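Local structure of proline dehydrogenase (Bradyrhizobium japonicum USDA 110, 3HAZ) at residues A[12-17]-A[317-322]; A[361-366]-A[503-508]; A[514-519]-A[610-615]. The protein probably oxidises proline to glutamate in two steps, combining an FAD-dependent proline dehydrogenase and an NAD-dependent aldehyde dehydrogenase in one chain. One frame throughout, in Å; residues are numbered along the deposited sequence.

Contact 1 of 3, residues A[12-17]-A[317-322]; sequences APYAPD and QKRASA
K318 and R319 meet residues A12 to P16 of the N-terminal chain where a type I beta turn, Q317 to A320, leads from strand 309-314 of the proline dehydrogenase barrel into helix 320-333. Q317 starts the turn by taking the backbone N-H of A320 on its carbonyl oxygen. Its side chain serves the contact indirectly: OE1 accepts R319 NH2 at 2.8 Å on a lone pair in the carbonyl plane, while NE2 bonds to Q314, a residue of the FAD site.

K318 follows, extended beyond CG and running alongside the P16 ring so that its CD packs 3.7 Å from P16 CD. Lysine suits this place because its methylenes cover the proline while NZ still reaches P16 O, 2.8 Å away and almost in line with the carbonyl (C=O...N angle 167°). The ammonium also bonds to Y363 O and forms a salt bridge with D18, so three acceptors grip it.

In R319 a bend at chi3 (-64°) brings the guanidinium to the Y14 ring. Y14 CD1 lies over one guanidinium face, offset toward the rim and 3.4 Å from NH1, but the two planes are 56° apart and do not form a flat stack. One water, in the guanidinium plane, accepts from NH1 at 2.8 Å and donates to A12 O; a second accepts from NE and lies beside Y14 O. With an alanine in place of R319, Q317 OE1 is likely to lose this donor, a gap to open beside the Y14 ring, and the water link from NH1 to A12 O to be broken.

A322, in the first turn of the helix, completes the contact with a small apolar touch, its CB 4.1 Å from A12 CB.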
loop_
_atom_site.group_PDB
_atom_site.type_symbol
_atom_site.label_atom_id
_atom_site.label_comp_id
_atom_site.label_asym_id
_atom_site.label_seq_id
_atom_site.Cartn_x
_atom_site.Cartn_y
_atom_site.Cartn_z
ATOM N N ALA A 12 39.040 1.444 29.238
ATOM C CA ALA A 12 38.257 0.489 28.451
ATOM C C ALA A 12 37.649 1.141 27.208
ATOM O O ALA A 12 37.394 2.347 27.199
ATOM C CB ALA A 12 37.161 -0.129 29.308
ATOM N N PRO A 13 37.416 0.342 26.151
ATOM C CA PRO A 13 36.757 0.862 24.945
ATOM C C PRO A 13 35.403 1.481 25.281
ATOM O O PRO A 13 34.607 0.873 25.997
ATOM C CB PRO A 13 36.584 -0.388 24.073
ATOM C CG PRO A 13 37.707 -1.292 24.507
ATOM C CD PRO A 13 37.810 -1.070 25.999
ATOM N N TYR A 14 35.158 2.676 24.750
ATOM C CA TYR A 14 34.034 3.512 25.159
ATOM C C TYR A 14 32.673 2.950 24.769
ATOM O O TYR A 14 31.749 2.933 25.581
ATOM C CB TYR A 14 34.191 4.918 24.569
ATOM C CG TYR A 14 33.458 6.003 25.329
ATOM C CD1 TYR A 14 33.951 6.483 26.542
ATOM C CD2 TYR A 14 32.282 6.556 24.833
ATOM C CE1 TYR A 14 33.294 7.482 27.237
ATOM C CE2 TYR A 14 31.617 7.553 25.522
ATOM C CZ TYR A 14 32.129 8.013 26.725
ATOM O OH TYR A 14 31.472 9.007 27.415
ATOM N N ALA A 15 32.545 2.504 23.524
ATOM C CA ALA A 15 31.249 2.077 23.000
ATOM C C ALA A 15 31.336 0.827 22.130
ATOM O O ALA A 15 31.047 0.884 20.938
ATOM C CB ALA A 15 30.604 3.213 22.210
ATOM N N PRO A 16 31.721 -0.310 22.726
ATOM C CA PRO A 16 31.816 -1.564 21.964
ATOM C C PRO A 16 30.462 -2.040 21.438
ATOM O O PRO A 16 29.415 -1.529 21.848
ATOM C CB PRO A 16 32.380 -2.562 22.983
ATOM C CG PRO A 16 32.079 -1.976 24.323
ATOM C CD PRO A 16 32.061 -0.483 24.150
ATOM N N ASP A 17 30.499 -3.018 20.535
ATOM C CA ASP A 17 29.306 -3.531 19.858
ATOM C C ASP A 17 28.387 -4.321 20.788
ATOM O O ASP A 17 28.812 -5.283 21.430
ATOM C CB ASP A 17 29.728 -4.403 18.671
ATOM C CG ASP A 17 28.567 -5.163 18.057
ATOM O OD1 ASP A 17 27.570 -4.525 17.649
ATOM O OD2 ASP A 17 28.661 -6.406 17.974
ATOM N N GLN A 317 26.217 0.832 31.505
ATOM C CA GLN A 317 27.386 1.096 30.664
ATOM C C GLN A 317 28.053 -0.204 30.244
ATOM O O GLN A 317 28.206 -1.126 31.046
ATOM C CB GLN A 317 28.406 1.967 31.395
ATOM C CG GLN A 317 27.932 3.370 31.720
ATOM C CD GLN A 317 29.085 4.352 31.784
ATOM O OE1 GLN A 317 29.952 4.365 30.908
ATOM N NE2 GLN A 317 29.096 5.192 32.813
ATOM N N LYS A 318 28.458 -0.269 28.982
ATOM C CA LYS A 318 29.162 -1.436 28.478
ATOM C C LYS A 318 30.484 -1.650 29.220
ATOM O O LYS A 318 30.960 -2.778 29.330
ATOM C CB LYS A 318 29.384 -1.301 26.968
ATOM C CG LYS A 318 28.095 -0.971 26.198
ATOM C CD LYS A 318 28.376 -0.684 24.724
ATOM C CE LYS A 318 27.078 -0.405 23.956
ATOM N NZ LYS A 318 27.335 0.168 22.589
ATOM N N ARG A 319 31.054 -0.572 29.754
ATOM C CA ARG A 319 32.325 -0.656 30.487
ATOM C C ARG A 319 32.180 -1.162 31.924
ATOM O O ARG A 319 33.174 -1.325 32.626
ATOM C CB ARG A 319 33.032 0.705 30.505
ATOM C CG ARG A 319 33.592 1.153 29.157
ATOM C CD ARG A 319 34.139 2.574 29.233
ATOM N NE ARG A 319 33.085 3.540 29.528
ATOM C CZ ARG A 319 33.290 4.833 29.759
ATOM N NH1 ARG A 319 34.522 5.329 29.728
ATOM N NH2 ARG A 319 32.261 5.630 30.022
ATOM N N ALA A 320 30.950 -1.419 32.355
ATOM C CA ALA A 320 30.689 -1.735 33.765
ATOM C C ALA A 320 31.540 -2.889 34.313
ATOM O O ALA A 320 32.133 -2.777 35.390
ATOM C CB ALA A 320 29.209 -2.007 33.982
ATOM N N SER A 321 31.600 -3.996 33.578
ATOM C CA SER A 321 32.337 -5.163 34.051
ATOM C C SER A 321 33.830 -4.858 34.225
ATOM O O SER A 321 34.472 -5.363 35.151
ATOM C CB SER A 321 32.134 -6.355 33.108
ATOM O OG SER A 321 32.669 -7.543 33.674
ATOM N N ALA A 322 34.371 -4.028 33.337
ATOM C CA ALA A 322 35.777 -3.639 33.404
ATOM C C ALA A 322 36.047 -2.702 34.583
ATOM O O ALA A 322 37.121 -2.741 35.185
ATOM C CB ALA A 322 36.216 -2.994 32.089
HETATM O O HOH W 1 37.036 4.187 29.181
HETATM O O HOH W 2 30.780 2.379 28.282
#

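Contact 2 of 3, residues A[361-366]-A[503-508]; sequences DGYPVF and PLPCDL. With FAD (flavin-adenine dinucleotide), chain C.
Y363 reaches across to P503, L504 and P505 with the far half of its ring, and it has more surface covered by this contact than any other residue. Its CG stands beside the backbone N and anti to the carbonyl carbon (chi1 -58°), a torsion that sends the ring away from its own loop and toward the 503-508 chain. There OH donates to P503 O in a short bond of 2.5 Å. The acceptor sits at the ring edge, near the ring plane, and the hydroxyl is tilted 15° from the carbonyl plane. Q356 NE2 also bonds to this hydroxyl, so the buried oxygen has two partners. Tyrosine suits the position because it combines an apolar ring with a polar group at the very end.

P505, the next most covered residue, presents its ring rather than a polar group: CD lies 4.0 Å from Y363 CZ, the proline ring alongside the hydroxyl end of the tyrosine and the two pointing opposite ways. As a proline it fits the start of the short 3-10 segment 505-506, where it has no N-H to satisfy. L504 adds the third surface, its CD2 approaching Y363 CE1 at 4.3 Å. The same methyl lies 4.3 Å from G362 CA; glycine suits that place because its almost fully extended backbone is one that other residues seldom adopt. L504 O in turn accepts D507 N, which curls the chain behind the contact.

At the other end of the 361-366 segment, F366 O lies 3.1 Å from FAD C2A and accepts a bond from W348 NE1. The tyrosine thus fastens the 503-508 chain to a loop that leads directly into the adenine end of the FAD pocket of the proline dehydrogenase barrel.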
loop_
_atom_site.group_PDB
_atom_site.type_symbol
_atom_site.label_atom_id
_atom_site.label_comp_id
_atom_site.label_asym_id
_atom_site.label_seq_id
_atom_site.Cartn_x
_atom_site.Cartn_y
_atom_site.Cartn_z
ATOM N N ASP A 361 31.253 7.185 17.667
ATOM C CA ASP A 361 31.136 5.957 16.880
ATOM C C ASP A 361 30.158 4.949 17.491
ATOM O O ASP A 361 29.997 3.844 16.980
ATOM C CB ASP A 361 32.508 5.324 16.606
ATOM C CG ASP A 361 33.166 4.763 17.854
ATOM O OD1 ASP A 361 32.485 4.622 18.891
ATOM O OD2 ASP A 361 34.376 4.456 17.790
ATOM N N GLY A 362 29.495 5.343 18.574
ATOM C CA GLY A 362 28.520 4.484 19.224
ATOM C C GLY A 362 28.112 5.030 20.584
ATOM O O GLY A 362 28.541 6.121 20.966
ATOM N N TYR A 363 27.286 4.268 21.303
ATOM C CA TYR A 363 26.790 4.652 22.626
ATOM C C TYR A 363 27.516 3.899 23.742
ATOM O O TYR A 363 27.736 2.693 23.636
ATOM C CB TYR A 363 25.286 4.381 22.726
ATOM C CG TYR A 363 24.476 5.110 21.681
ATOM C CD1 TYR A 363 23.977 4.447 20.557
ATOM C CD2 TYR A 363 24.225 6.471 21.802
ATOM C CE1 TYR A 363 23.236 5.131 19.587
ATOM C CE2 TYR A 363 23.490 7.156 20.847
ATOM C CZ TYR A 363 22.999 6.488 19.746
ATOM O OH TYR A 363 22.268 7.196 18.818
ATOM N N PRO A 364 27.887 4.611 24.822
ATOM C CA PRO A 364 28.573 3.973 25.955
ATOM C C PRO A 364 27.606 3.167 26.822
ATOM O O PRO A 364 28.034 2.394 27.687
ATOM C CB PRO A 364 29.127 5.163 26.745
ATOM C CG PRO A 364 28.221 6.308 26.407
ATOM C CD PRO A 364 27.743 6.070 24.995
ATOM N N VAL A 365 26.312 3.362 26.594
ATOM C CA VAL A 365 25.285 2.651 27.338
ATOM C C VAL A 365 24.551 1.714 26.400
ATOM O O VAL A 365 24.540 1.931 25.189
ATOM C CB VAL A 365 24.243 3.613 27.943
ATOM C CG1 VAL A 365 24.829 4.383 29.127
ATOM C CG2 VAL A 365 23.714 4.567 26.869
ATOM N N PHE A 366 23.943 0.670 26.956
ATOM C CA PHE A 366 23.047 -0.170 26.171
ATOM C C PHE A 366 21.837 0.666 25.756
ATOM O O PHE A 366 21.521 1.671 26.398
ATOM C CB PHE A 366 22.630 -1.409 26.970
ATOM C CG PHE A 366 23.799 -2.259 27.419
ATOM C CD1 PHE A 366 24.520 -3.016 26.502
ATOM C CD2 PHE A 366 24.180 -2.290 28.747
ATOM C CE1 PHE A 366 25.597 -3.793 26.910
ATOM C CE2 PHE A 366 25.260 -3.055 29.160
ATOM C CZ PHE A 366 25.970 -3.809 28.241
ATOM N N PRO A 503 19.230 5.123 15.906
ATOM C CA PRO A 503 20.361 5.006 14.984
ATOM C C PRO A 503 21.658 5.394 15.675
ATOM O O PRO A 503 21.634 6.213 16.593
ATOM C CB PRO A 503 20.031 6.032 13.902
ATOM C CG PRO A 503 19.193 7.059 14.594
ATOM C CD PRO A 503 18.439 6.348 15.687
ATOM N N LEU A 504 22.769 4.809 15.243
ATOM C CA LEU A 504 24.087 5.267 15.663
ATOM C C LEU A 504 24.270 6.716 15.218
ATOM O O LEU A 504 23.665 7.143 14.241
ATOM C CB LEU A 504 25.167 4.403 15.019
ATOM C CG LEU A 504 25.137 2.919 15.363
ATOM C CD1 LEU A 504 26.133 2.168 14.491
ATOM C CD2 LEU A 504 25.445 2.724 16.842
ATOM N N PRO A 505 25.115 7.477 15.927
ATOM C CA PRO A 505 25.283 8.885 15.553
ATOM C C PRO A 505 25.657 9.086 14.081
ATOM O O PRO A 505 25.195 10.052 13.486
ATOM C CB PRO A 505 26.411 9.361 16.470
ATOM C CG PRO A 505 26.305 8.468 17.674
ATOM C CD PRO A 505 25.898 7.121 17.123
ATOM N N CYS A 506 26.461 8.198 13.499
ATOM C CA CYS A 506 26.873 8.385 12.105
ATOM C C CYS A 506 25.690 8.271 11.147
ATOM O O CYS A 506 25.762 8.746 10.016
ATOM C CB CYS A 506 27.967 7.391 11.708
ATOM S SG CYS A 506 27.432 5.653 11.770
ATOM N N ASP A 507 24.603 7.651 11.612
ATOM C CA ASP A 507 23.404 7.435 10.801
ATOM C C ASP A 507 22.260 8.367 11.171
ATOM O O ASP A 507 21.116 8.148 10.768
ATOM C CB ASP A 507 22.925 5.990 10.947
ATOM C CG ASP A 507 23.872 5.003 10.303
ATOM O OD1 ASP A 507 24.570 5.392 9.341
ATOM O OD2 ASP A 507 23.922 3.847 10.764
ATOM N N LEU A 508 22.571 9.409 11.932
ATOM C CA LEU A 508 21.547 10.315 12.437
ATOM C C LEU A 508 20.663 10.873 11.325
ATOM O O LEU A 508 19.470 11.091 11.533
ATOM C CB LEU A 508 22.186 11.460 13.225
ATOM C CG LEU A 508 21.249 12.248 14.144
ATOM C CD1 LEU A 508 20.685 11.342 15.231
ATOM C CD2 LEU A 508 21.964 13.451 14.752
HETATM P PA FAD C . 14.276 -0.346 36.492
HETATM O O1A FAD C . 12.787 0.173 36.065
HETATM O O2A FAD C . 14.372 -1.804 36.537
HETATM O O5B FAD C . 15.348 0.200 35.398
HETATM C C5B FAD C . 15.345 1.567 35.103
HETATM C C4B FAD C . 16.601 1.924 34.298
HETATM O O4B FAD C . 17.093 0.977 33.202
HETATM C C3B FAD C . 17.173 3.197 34.121
HETATM O O3B FAD C . 17.303 4.047 35.247
HETATM C C2B FAD C . 18.328 2.952 33.184
HETATM O O2B FAD C . 19.623 2.911 33.756
HETATM C C1B FAD C . 17.941 1.758 32.387
HETATM N N9A FAD C . 17.250 1.973 31.128
HETATM C C8A FAD C . 15.996 2.535 30.916
HETATM N N7A FAD C . 15.740 2.484 29.572
HETATM C C5A FAD C . 16.854 1.875 28.948
HETATM C C6A FAD C . 17.158 1.548 27.512
HETATM N N6A FAD C . 16.205 1.873 26.458
HETATM N N1A FAD C . 18.289 0.958 27.191
HETATM C C2A FAD C . 19.224 0.621 28.190
HETATM N N3A FAD C . 18.932 0.938 29.570
HETATM C C4A FAD C . 17.751 1.552 29.902
HETATM N N1 FAD C . 22.641 5.997 39.077
HETATM C C2 FAD C . 23.789 6.589 38.606
HETATM O O2 FAD C . 23.947 6.785 37.252
HETATM N N3 FAD C . 24.790 7.041 39.531
HETATM C C4 FAD C . 24.608 6.882 40.876
HETATM O O4 FAD C . 25.614 7.262 41.773
HETATM C C4X FAD C . 23.411 6.258 41.370
HETATM N N5 FAD C . 23.201 6.068 42.839
HETATM C C5X FAD C . 22.012 5.457 43.307
HETATM C C6 FAD C . 21.804 5.279 44.751
HETATM C C7 FAD C . 20.619 4.664 45.215
HETATM C C7M FAD C . 20.405 4.507 46.712
HETATM C C8 FAD C . 19.593 4.194 44.255
HETATM C C8M FAD C . 18.292 3.527 44.731
HETATM C C9 FAD C . 19.796 4.366 42.874
HETATM C C9A FAD C . 21.024 5.015 42.382
HETATM N N10 FAD C . 21.242 5.198 40.945
HETATM C C10 FAD C . 22.457 5.824 40.477
HETATM C "C1'" FAD C . 20.329 4.601 39.919
HETATM C "C2'" FAD C . 19.182 5.512 39.409
HETATM O "O2'" FAD C . 19.010 6.620 40.287
HETATM C "C3'" FAD C . 17.907 4.669 39.249
HETATM O "O3'" FAD C . 17.312 4.440 40.521
HETATM C "C4'" FAD C . 18.171 3.284 38.555
HETATM O "O4'" FAD C . 18.946 3.287 37.406
HETATM C "C5'" FAD C . 16.864 2.469 38.367
HETATM O "O5'" FAD C . 17.093 1.072 38.277
HETATM P P FAD C . 15.902 0.061 38.835
HETATM O O1P FAD C . 16.433 -1.518 38.757
HETATM O O2P FAD C . 15.522 0.452 40.198
HETATM O O3P FAD C . 14.578 0.357 37.925
#

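Contact 3 of 3, residues A[514-519]-A[610-615]; sequences RNSRGV and ELREAA
R612 bends at chi3 (68°) to lay its guanidinium along S516 and N515, while S516 turns OG between its own backbone N and carbonyl carbon (chi1 47°), where it faces the arginine. The two torsions bring R612 NE to S516 OG at 3.0 Å, with the hydroxyl 23° out of the guanidinium plane. OG is also bonded to D616 OD1, so a small serine hydroxyl joins the arginine to a carboxylate of the same helix.

NH2 spreads its interactions more widely. It makes weak bonds to N515 OD1 at 3.3 Å and to S516 O at 3.2 Å, the N515 amide plane turned well away from that of the guanidinium. A water in the guanidinium plane accepts hydrogen bonds from R612 NH2 and N515 ND2, linking the two groups a second time. ND2 bonds to P505 O as well, so asparagine can use its oxygen toward the arginine and its nitrogen toward the neighbouring chain. On the remaining nitrogen, NH1 bonds to E357 O, at the end of helix 348-357.

The aliphatic part of R612 is used too: R517 O lies 3.3 Å from CG, and G518 CA lies 3.9 Å from CD. G518 has its backbone N over one face of the guanidinium, an approach that glycine allows without a side chain to crowd the group. One helical turn on, A615 keeps the interface close, its CB 4.5 Å from S516 CB.

Arginine suits this exposed-to-buried boundary because it offers several donors to a loop rich in oxygens. It lies on helix 604-629 of the aldehyde dehydrogenase part, and the contact is structural packing of an extended connecting chain on that helix, next to the end of a barrel helix.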
loop_
_atom_site.group_PDB
_atom_site.type_symbol
_atom_site.label_atom_id
_atom_site.label_comp_id
_atom_site.label_asym_id
_atom_site.label_seq_id
_atom_site.Cartn_x
_atom_site.Cartn_y
_atom_site.Cartn_z
ATOM N N ARG A 514 25.346 11.122 5.226
ATOM C CA ARG A 514 26.130 10.691 6.375
ATOM C C ARG A 514 26.414 11.866 7.312
ATOM O O ARG A 514 26.380 13.033 6.908
ATOM C CB ARG A 514 27.440 10.017 5.949
ATOM C CG ARG A 514 27.876 10.332 4.534
ATOM C CD ARG A 514 27.766 9.109 3.638
ATOM N NE ARG A 514 29.041 8.402 3.532
ATOM C CZ ARG A 514 29.203 7.235 2.917
ATOM N NH1 ARG A 514 30.404 6.671 2.868
ATOM N NH2 ARG A 514 28.166 6.628 2.354
ATOM N N ASN A 515 26.677 11.546 8.571
ATOM C CA ASN A 515 26.995 12.544 9.576
ATOM C C ASN A 515 28.511 12.592 9.721
ATOM O O ASN A 515 29.182 11.577 9.536
ATOM C CB ASN A 515 26.350 12.155 10.905
ATOM C CG ASN A 515 26.345 13.288 11.913
ATOM O OD1 ASN A 515 26.761 14.412 11.618
ATOM N ND2 ASN A 515 25.850 13.001 13.107
ATOM N N SER A 516 29.061 13.761 10.026
ATOM C CA SER A 516 30.499 13.852 10.257
ATOM C C SER A 516 30.854 13.176 11.581
ATOM O O SER A 516 29.995 13.012 12.449
ATOM C CB SER A 516 30.953 15.311 10.264
ATOM O OG SER A 516 30.096 16.111 11.057
ATOM N N ARG A 517 32.113 12.787 11.735
ATOM C CA ARG A 517 32.561 12.118 12.954
ATOM C C ARG A 517 33.131 13.097 13.967
ATOM O O ARG A 517 33.820 14.049 13.602
ATOM C CB ARG A 517 33.622 11.067 12.636
ATOM C CG ARG A 517 33.091 9.815 11.963
ATOM C CD ARG A 517 34.207 8.785 11.850
ATOM N NE ARG A 517 34.946 8.664 13.107
ATOM C CZ ARG A 517 36.204 8.238 13.203
ATOM N NH1 ARG A 517 36.789 8.163 14.393
ATOM N NH2 ARG A 517 36.880 7.895 12.114
ATOM N N GLY A 518 32.850 12.844 15.244
ATOM C CA GLY A 518 33.404 13.634 16.329
ATOM C C GLY A 518 34.334 12.797 17.189
ATOM O O GLY A 518 34.737 11.706 16.793
ATOM N N VAL A 519 34.664 13.307 18.370
ATOM C CA VAL A 519 35.576 12.630 19.281
ATOM C C VAL A 519 35.064 12.813 20.701
ATOM O O VAL A 519 34.625 13.904 21.062
ATOM C CB VAL A 519 37.013 13.215 19.168
ATOM C CG1 VAL A 519 37.958 12.551 20.159
ATOM C CG2 VAL A 519 37.542 13.073 17.731
ATOM N N GLU A 610 34.316 22.974 13.852
ATOM C CA GLU A 610 34.311 23.661 12.563
ATOM C C GLU A 610 34.631 22.687 11.428
ATOM O O GLU A 610 34.008 22.736 10.365
ATOM C CB GLU A 610 35.269 24.859 12.538
ATOM C CG GLU A 610 35.342 25.512 11.158
ATOM C CD GLU A 610 35.919 26.921 11.153
ATOM O OE1 GLU A 610 36.523 27.350 12.161
ATOM O OE2 GLU A 610 35.771 27.602 10.117
ATOM N N LEU A 611 35.598 21.801 11.656
ATOM C CA LEU A 611 35.911 20.763 10.675
ATOM C C LEU A 611 34.654 19.949 10.348
ATOM O O LEU A 611 34.325 19.757 9.181
ATOM C CB LEU A 611 37.044 19.854 11.171
ATOM C CG LEU A 611 37.587 18.767 10.220
ATOM C CD1 LEU A 611 36.607 17.607 10.055
ATOM C CD2 LEU A 611 37.954 19.346 8.864
ATOM N N ARG A 612 33.956 19.479 11.378
ATOM C CA ARG A 612 32.705 18.746 11.174
ATOM C C ARG A 612 31.705 19.557 10.343
ATOM O O ARG A 612 31.106 19.042 9.402
ATOM C CB ARG A 612 32.068 18.336 12.513
ATOM C CG ARG A 612 32.770 17.180 13.233
ATOM C CD ARG A 612 31.945 16.682 14.415
ATOM N NE ARG A 612 30.707 16.035 13.981
ATOM C CZ ARG A 612 29.640 15.854 14.755
ATOM N NH1 ARG A 612 29.644 16.275 16.014
ATOM N NH2 ARG A 612 28.558 15.256 14.268
ATOM N N GLU A 613 31.532 20.824 10.705
ATOM C CA GLU A 613 30.592 21.712 10.024
ATOM C C GLU A 613 30.924 21.864 8.535
ATOM O O GLU A 613 30.030 21.886 7.686
ATOM C CB GLU A 613 30.600 23.087 10.703
ATOM C CG GLU A 613 29.560 24.062 10.176
ATOM C CD GLU A 613 29.654 25.426 10.835
ATOM O OE1 GLU A 613 30.478 25.582 11.756
ATOM O OE2 GLU A 613 28.903 26.342 10.434
ATOM N N ALA A 614 32.213 21.987 8.228
ATOM C CA ALA A 614 32.657 22.115 6.845
ATOM C C ALA A 614 32.233 20.897 6.035
ATOM O O ALA A 614 31.680 21.034 4.942
ATOM C CB ALA A 614 34.179 22.306 6.779
ATOM N N ALA A 615 32.484 19.708 6.578
ATOM C CA ALA A 615 32.097 18.464 5.912
ATOM C C ALA A 615 30.583 18.321 5.836
ATOM O O ALA A 615 30.058 17.813 4.854
ATOM C CB ALA A 615 32.710 17.256 6.614
HETATM O O HOH W 3 26.079 14.788 15.178
#

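In the fold
From the N terminus, contact 1 closes a loop of some 300 residues, bringing the chain before helix 18-28 onto the proline dehydrogenase barrel. Contact 2 then joins the loop between helices 348-357 and 369-384 to the chain after helix 487-491, and contact 3 ties that same connecting chain to helix 604-629 of the aldehyde dehydrogenase part. The three loops follow in series and neither nest nor cross. In space, contacts 1 and 2 touch, with K318 N probably bonded to P364 O, and contacts 2 and 3 touch through C506 O and N515 N. Contacts 1 and 3 stay about 8 Å apart at their nearest atoms.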